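PDB 4BJT: Dna-binding protein RAP1 from Saccharomyces cerevisiae, which binds DNA at telomeres and gene regulatory sites, its C-terminal domain recruiting the telomere-associated proteins Rif1 and Rif2. Local coordinates for residues Ser87-Ile99 / Leu137-Lys149. Residues are numbered along the deposited sequence; the frame is centred on the assembly and turned at random. Where two conformers were deposited one is given.
Sequences STRQFMDKLHEVI and LMVFPRYFLNMFK
F91 drives the edge of its ring into the face of F144 in a T-shaped pair. The centroids lie 5.3 Å apart and the planes stand at 83°. CZ of F91 sits over the centre of the F144 ring. The chi1 of 165° turns the F91 ring away from its backbone N and across to the other helix. CE2 of F91 also meets CE2 of F148 at 3.8 Å, with those two rings tilted by 49°. F82 adds another edge-to-face partner for F91. An alanine in place of F91 would probably open a gap beside F144 and F148 and leave that face of F144 without its ring partner.

Helices 88-99 and 140-149 run nearly antiparallel in this all-helical C-terminal domain, their axes 10.5 Å apart at closest. No hydrogen bond links them. The contact is made by apolar side chains. L95 lays CD2 against CD2 of F144 at 3.7 Å. The M92 chain bends at chi2 and chi3, and its CE reaches P141 CB and L145 CG, each at 3.7 Å. The tightest spot is I99, whose CD1 presses on CG of P141 at 3.4 Å. Helix 123-132 packs against F140 and F144.

The solvent side is looser. M138 is exposed, and its CE comes no closer than 4.5 Å to O of I99. M138 and L137 each also touch a polar side chain of the bound Rif1 peptide, and L137 adds backbone hydrogen bonds to it.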
loop_
_atom_site.group_PDB
_atom_site.type_symbol
_atom_site.label_atom_id
_atom_site.label_comp_id
_atom_site.label_asym_id
_atom_site.label_seq_id
_atom_site.Cartn_x
_atom_site.Cartn_y
_atom_site.Cartn_z
ATOM N N SER C 87 0.787 -2.650 20.113
ATOM C CA SER C 87 -0.272 -1.749 19.693
ATOM C C SER C 87 -0.132 -1.478 18.206
ATOM O O SER C 87 0.944 -1.665 17.613
ATOM C CB SER C 87 -0.153 -0.430 20.466
ATOM O OG SER C 87 1.073 0.231 20.170
ATOM N N THR C 88 -1.186 -0.937 17.617
ATOM C CA THR C 88 -1.139 -0.546 16.211
ATOM C C THR C 88 -0.084 0.537 16.012
ATOM O O THR C 88 0.666 0.498 15.042
ATOM C CB THR C 88 -2.519 -0.091 15.725
ATOM O OG1 THR C 88 -3.403 -1.179 15.916
ATOM C CG2 THR C 88 -2.511 0.345 14.259
ATOM N N ARG C 89 -0.004 1.493 16.952
ATOM C CA ARG C 89 0.973 2.570 16.854
ATOM C C ARG C 89 2.404 2.005 16.803
ATOM O O ARG C 89 3.222 2.495 16.030
ATOM C CB ARG C 89 0.799 3.558 18.016
ATOM C CG ARG C 89 1.735 4.744 17.945
ATOM C CD ARG C 89 1.506 5.675 19.099
ATOM N NE ARG C 89 0.236 6.403 19.003
ATOM C CZ ARG C 89 0.046 7.542 18.325
ATOM N NH1 ARG C 89 1.035 8.091 17.640
ATOM N NH2 ARG C 89 -1.143 8.125 18.318
ATOM N N GLN C 90 2.707 0.998 17.614
ATOM C CA GLN C 90 4.054 0.439 17.639
ATOM C C GLN C 90 4.401 -0.175 16.284
ATOM O O GLN C 90 5.506 0.031 15.764
ATOM C CB GLN C 90 4.233 -0.558 18.769
ATOM C CG GLN C 90 5.705 -0.907 18.968
ATOM C CD GLN C 90 5.901 -1.801 20.161
ATOM O OE1 GLN C 90 5.214 -2.798 20.297
ATOM N NE2 GLN C 90 6.750 -1.404 21.114
ATOM N N PHE C 91 3.454 -0.918 15.692
ATOM C CA PHE C 91 3.647 -1.487 14.358
ATOM C C PHE C 91 3.872 -0.382 13.334
ATOM O O PHE C 91 4.815 -0.444 12.547
ATOM C CB PHE C 91 2.442 -2.351 13.956
ATOM C CG PHE C 91 2.372 -2.682 12.480
ATOM C CD1 PHE C 91 3.197 -3.657 11.926
ATOM C CD2 PHE C 91 1.498 -2.018 11.651
ATOM C CE1 PHE C 91 3.146 -3.944 10.562
ATOM C CE2 PHE C 91 1.468 -2.286 10.286
ATOM C CZ PHE C 91 2.259 -3.285 9.758
ATOM N N MET C 92 3.034 0.651 13.352
ATOM C CA MET C 92 3.114 1.725 12.362
ATOM C C MET C 92 4.432 2.468 12.494
ATOM O O MET C 92 5.017 2.850 11.487
ATOM C CB MET C 92 1.947 2.721 12.505
ATOM C CG MET C 92 0.592 2.119 12.228
ATOM S SD MET C 92 0.396 1.418 10.552
ATOM C CE MET C 92 0.797 2.762 9.573
ATOM N N ASP C 93 4.906 2.678 13.702
ATOM C CA ASP C 93 6.157 3.378 13.896
ATOM C C ASP C 93 7.348 2.530 13.399
ATOM O O ASP C 93 8.263 3.093 12.797
ATOM C CB ASP C 93 6.305 3.842 15.349
ATOM C CG ASP C 93 5.300 4.937 15.740
ATOM O OD1 ASP C 93 4.564 5.423 14.862
ATOM O OD2 ASP C 93 5.153 5.205 16.941
ATOM N N LYS C 94 7.306 1.182 13.550
ATOM C CA LYS C 94 8.363 0.324 12.989
ATOM C C LYS C 94 8.296 0.346 11.460
ATOM O O LYS C 94 9.332 0.401 10.803
ATOM C CB LYS C 94 8.275 -1.116 13.515
ATOM C CG LYS C 94 9.492 -1.953 13.189
ATOM C CD LYS C 94 10.729 -1.481 13.958
ATOM C CE LYS C 94 11.961 -2.260 13.612
ATOM N NZ LYS C 94 13.072 -2.009 14.587
ATOM N N LEU C 95 7.084 0.316 10.909
ATOM C CA LEU C 95 6.871 0.368 9.461
ATOM C C LEU C 95 7.501 1.654 8.924
ATOM O O LEU C 95 8.235 1.604 7.940
ATOM C CB LEU C 95 5.381 0.283 9.146
ATOM C CG LEU C 95 5.014 0.419 7.663
ATOM C CD1 LEU C 95 5.561 -0.766 6.856
ATOM C CD2 LEU C 95 3.532 0.494 7.494
ATOM N N HIS C 96 7.249 2.804 9.599
ATOM C CA HIS C 96 7.845 4.098 9.209
ATOM C C HIS C 96 9.369 4.003 9.158
ATOM O O HIS C 96 9.977 4.473 8.200
ATOM C CB HIS C 96 7.431 5.211 10.190
ATOM C CG HIS C 96 8.020 6.553 9.871
ATOM N ND1 HIS C 96 9.157 7.022 10.518
ATOM C CD2 HIS C 96 7.639 7.465 8.949
ATOM C CE1 HIS C 96 9.404 8.215 9.994
ATOM N NE2 HIS C 96 8.519 8.519 9.044
ATOM N N GLU C 97 9.980 3.404 10.178
ATOM C CA GLU C 97 11.439 3.233 10.250
ATOM C C GLU C 97 11.968 2.395 9.056
ATOM O O GLU C 97 12.942 2.805 8.402
ATOM C CB GLU C 97 11.820 2.608 11.605
ATOM C CG GLU C 97 13.302 2.521 11.908
ATOM C CD GLU C 97 13.628 1.826 13.221
ATOM O OE1 GLU C 97 12.722 1.690 14.076
ATOM O OE2 GLU C 97 14.803 1.433 13.402
ATOM N N VAL C 98 11.271 1.308 8.687
ATOM C CA VAL C 98 11.699 0.476 7.553
ATOM C C VAL C 98 11.606 1.240 6.243
ATOM O O VAL C 98 12.588 1.305 5.489
ATOM C CB VAL C 98 10.865 -0.827 7.453
ATOM C CG1 VAL C 98 11.185 -1.590 6.157
ATOM C CG2 VAL C 98 11.106 -1.724 8.663
ATOM N N ILE C 99 10.424 1.800 5.961
ATOM C CA ILE C 99 10.197 2.457 4.670
ATOM C C ILE C 99 10.955 3.779 4.527
ATOM O O ILE C 99 11.059 4.256 3.389
ATOM C CB ILE C 99 8.703 2.604 4.306
ATOM C CG1 ILE C 99 7.992 3.628 5.216
ATOM C CG2 ILE C 99 7.999 1.220 4.269
ATOM C CD1 ILE C 99 6.583 3.779 4.947
ATOM N N LEU C 137 6.361 3.861 -2.066
ATOM C CA LEU C 137 6.561 3.478 -0.659
ATOM C C LEU C 137 5.850 4.373 0.319
ATOM O O LEU C 137 5.498 3.898 1.406
ATOM C CB LEU C 137 8.043 3.484 -0.250
ATOM C CG LEU C 137 9.013 2.603 -0.978
ATOM C CD1 LEU C 137 10.276 2.459 -0.167
ATOM C CD2 LEU C 137 8.432 1.269 -1.287
ATOM N N MET C 138 5.628 5.639 -0.038
ATOM C CA MET C 138 4.967 6.604 0.848
ATOM C C MET C 138 3.512 6.251 1.134
ATOM O O MET C 138 2.948 6.812 2.073
ATOM C CB MET C 138 5.040 8.029 0.257
ATOM C CG MET C 138 6.464 8.543 0.048
ATOM S SD MET C 138 7.363 8.913 1.586
ATOM C CE MET C 138 8.049 7.245 2.037
ATOM N N VAL C 139 2.891 5.374 0.318
ATOM C CA VAL C 139 1.500 4.968 0.495
ATOM C C VAL C 139 1.417 3.657 1.350
ATOM O O VAL C 139 0.318 3.238 1.700
ATOM C CB VAL C 139 0.809 4.886 -0.896
ATOM C CG1 VAL C 139 -0.678 4.618 -0.763
ATOM C CG2 VAL C 139 1.025 6.180 -1.694
ATOM N N PHE C 140 2.559 3.022 1.739
ATOM C CA PHE C 140 2.506 1.801 2.585
ATOM C C PHE C 140 1.768 2.026 3.883
ATOM O O PHE C 140 0.889 1.240 4.257
ATOM C CB PHE C 140 3.904 1.273 2.917
ATOM C CG PHE C 140 4.217 -0.032 2.269
ATOM C CD1 PHE C 140 3.743 -1.204 2.793
ATOM C CD2 PHE C 140 4.989 -0.085 1.133
ATOM C CE1 PHE C 140 4.048 -2.432 2.202
ATOM C CE2 PHE C 140 5.256 -1.301 0.523
ATOM C CZ PHE C 140 4.809 -2.469 1.085
ATOM N N PRO C 141 2.083 3.088 4.647
ATOM C CA PRO C 141 1.354 3.289 5.914
ATOM C C PRO C 141 -0.150 3.457 5.714
ATOM O O PRO C 141 -0.963 2.889 6.440
ATOM C CB PRO C 141 2.022 4.528 6.510
ATOM C CG PRO C 141 3.394 4.510 5.921
ATOM C CD PRO C 141 3.146 4.084 4.489
ATOM N N ARG C 142 -0.521 4.191 4.670
ATOM C CA ARG C 142 -1.903 4.405 4.321
ATOM C C ARG C 142 -2.609 3.060 4.079
ATOM O O ARG C 142 -3.767 2.878 4.451
ATOM C CB ARG C 142 -1.935 5.244 3.013
ATOM C CG ARG C 142 -3.295 5.666 2.654
ATOM C CD ARG C 142 -3.312 6.535 1.392
ATOM N NE ARG C 142 -2.562 7.775 1.577
ATOM C CZ ARG C 142 -2.488 8.750 0.665
ATOM N NH1 ARG C 142 -3.043 8.596 -0.525
ATOM N NH2 ARG C 142 -1.827 9.872 0.930
ATOM N N TYR C 143 -1.927 2.137 3.405
ATOM C CA TYR C 143 -2.502 0.834 3.105
ATOM C C TYR C 143 -2.891 0.148 4.398
ATOM O O TYR C 143 -4.041 -0.262 4.557
ATOM C CB TYR C 143 -1.519 -0.017 2.294
ATOM C CG TYR C 143 -2.123 -1.316 1.802
ATOM C CD1 TYR C 143 -2.344 -2.382 2.673
ATOM C CD2 TYR C 143 -2.560 -1.449 0.489
ATOM C CE1 TYR C 143 -2.939 -3.556 2.235
ATOM C CE2 TYR C 143 -3.100 -2.646 0.024
ATOM C CZ TYR C 143 -3.299 -3.694 0.897
ATOM O OH TYR C 143 -3.866 -4.837 0.389
ATOM N N PHE C 144 -1.959 0.041 5.334
ATOM C CA PHE C 144 -2.269 -0.676 6.595
ATOM C C PHE C 144 -3.283 0.043 7.458
ATOM O O PHE C 144 -4.175 -0.605 7.998
ATOM C CB PHE C 144 -0.991 -0.969 7.385
ATOM C CG PHE C 144 -0.159 -2.033 6.732
ATOM C CD1 PHE C 144 -0.566 -3.346 6.741
ATOM C CD2 PHE C 144 0.997 -1.713 6.055
ATOM C CE1 PHE C 144 0.183 -4.330 6.099
ATOM C CE2 PHE C 144 1.729 -2.701 5.390
ATOM C CZ PHE C 144 1.316 -3.999 5.425
ATOM N N LEU C 145 -3.193 1.379 7.602
ATOM C CA LEU C 145 -4.174 2.064 8.439
ATOM C C LEU C 145 -5.574 1.842 7.931
ATOM O O LEU C 145 -6.490 1.635 8.721
ATOM C CB LEU C 145 -3.909 3.563 8.497
ATOM C CG LEU C 145 -2.673 3.992 9.281
ATOM C CD1 LEU C 145 -2.273 5.436 8.918
ATOM C CD2 LEU C 145 -2.900 3.844 10.788
ATOM N N ASN C 146 -5.769 1.942 6.600
ATOM C CA ASN C 146 -7.103 1.799 6.023
ATOM C C ASN C 146 -7.561 0.346 6.017
ATOM O O ASN C 146 -8.715 0.071 6.314
ATOM C CB ASN C 146 -7.173 2.466 4.653
ATOM C CG ASN C 146 -7.177 3.967 4.814
ATOM O OD1 ASN C 146 -8.227 4.580 4.952
ATOM N ND2 ASN C 146 -6.025 4.562 4.845
ATOM N N MET C 147 -6.664 -0.594 5.745
ATOM C CA MET C 147 -6.965 -2.018 5.833
ATOM C C MET C 147 -7.463 -2.352 7.231
ATOM O O MET C 147 -8.487 -3.011 7.407
ATOM C CB MET C 147 -5.691 -2.822 5.521
ATOM C CG MET C 147 -5.855 -4.342 5.716
ATOM S SD MET C 147 -4.203 -5.066 5.697
ATOM C CE MET C 147 -4.522 -6.838 6.042
ATOM N N PHE C 148 -6.726 -1.907 8.228
ATOM C CA PHE C 148 -7.070 -2.210 9.609
ATOM C C PHE C 148 -8.333 -1.512 10.083
ATOM O O PHE C 148 -9.148 -2.148 10.763
ATOM C CB PHE C 148 -5.924 -1.844 10.542
ATOM C CG PHE C 148 -4.582 -2.517 10.348
ATOM C CD1 PHE C 148 -4.486 -3.751 9.722
ATOM C CD2 PHE C 148 -3.463 -2.052 11.018
ATOM C CE1 PHE C 148 -3.261 -4.413 9.641
ATOM C CE2 PHE C 148 -2.255 -2.719 10.939
ATOM C CZ PHE C 148 -2.179 -3.925 10.300
ATOM N N LYS C 149 -8.502 -0.221 9.753
ATOM C CA LYS C 149 -9.700 0.500 10.186
ATOM C C LYS C 149 -10.947 -0.081 9.521
ATOM O O LYS C 149 -11.960 -0.273 10.202
ATOM C CB LYS C 149 -9.574 2.006 9.883
ATOM C CG LYS C 149 -10.667 2.870 10.523
ATOM C CD LYS C 149 -10.588 4.332 10.077
ATOM C CE LYS C 149 -11.781 5.135 10.533
ATOM N NZ LYS C 149 -11.603 6.585 10.260
#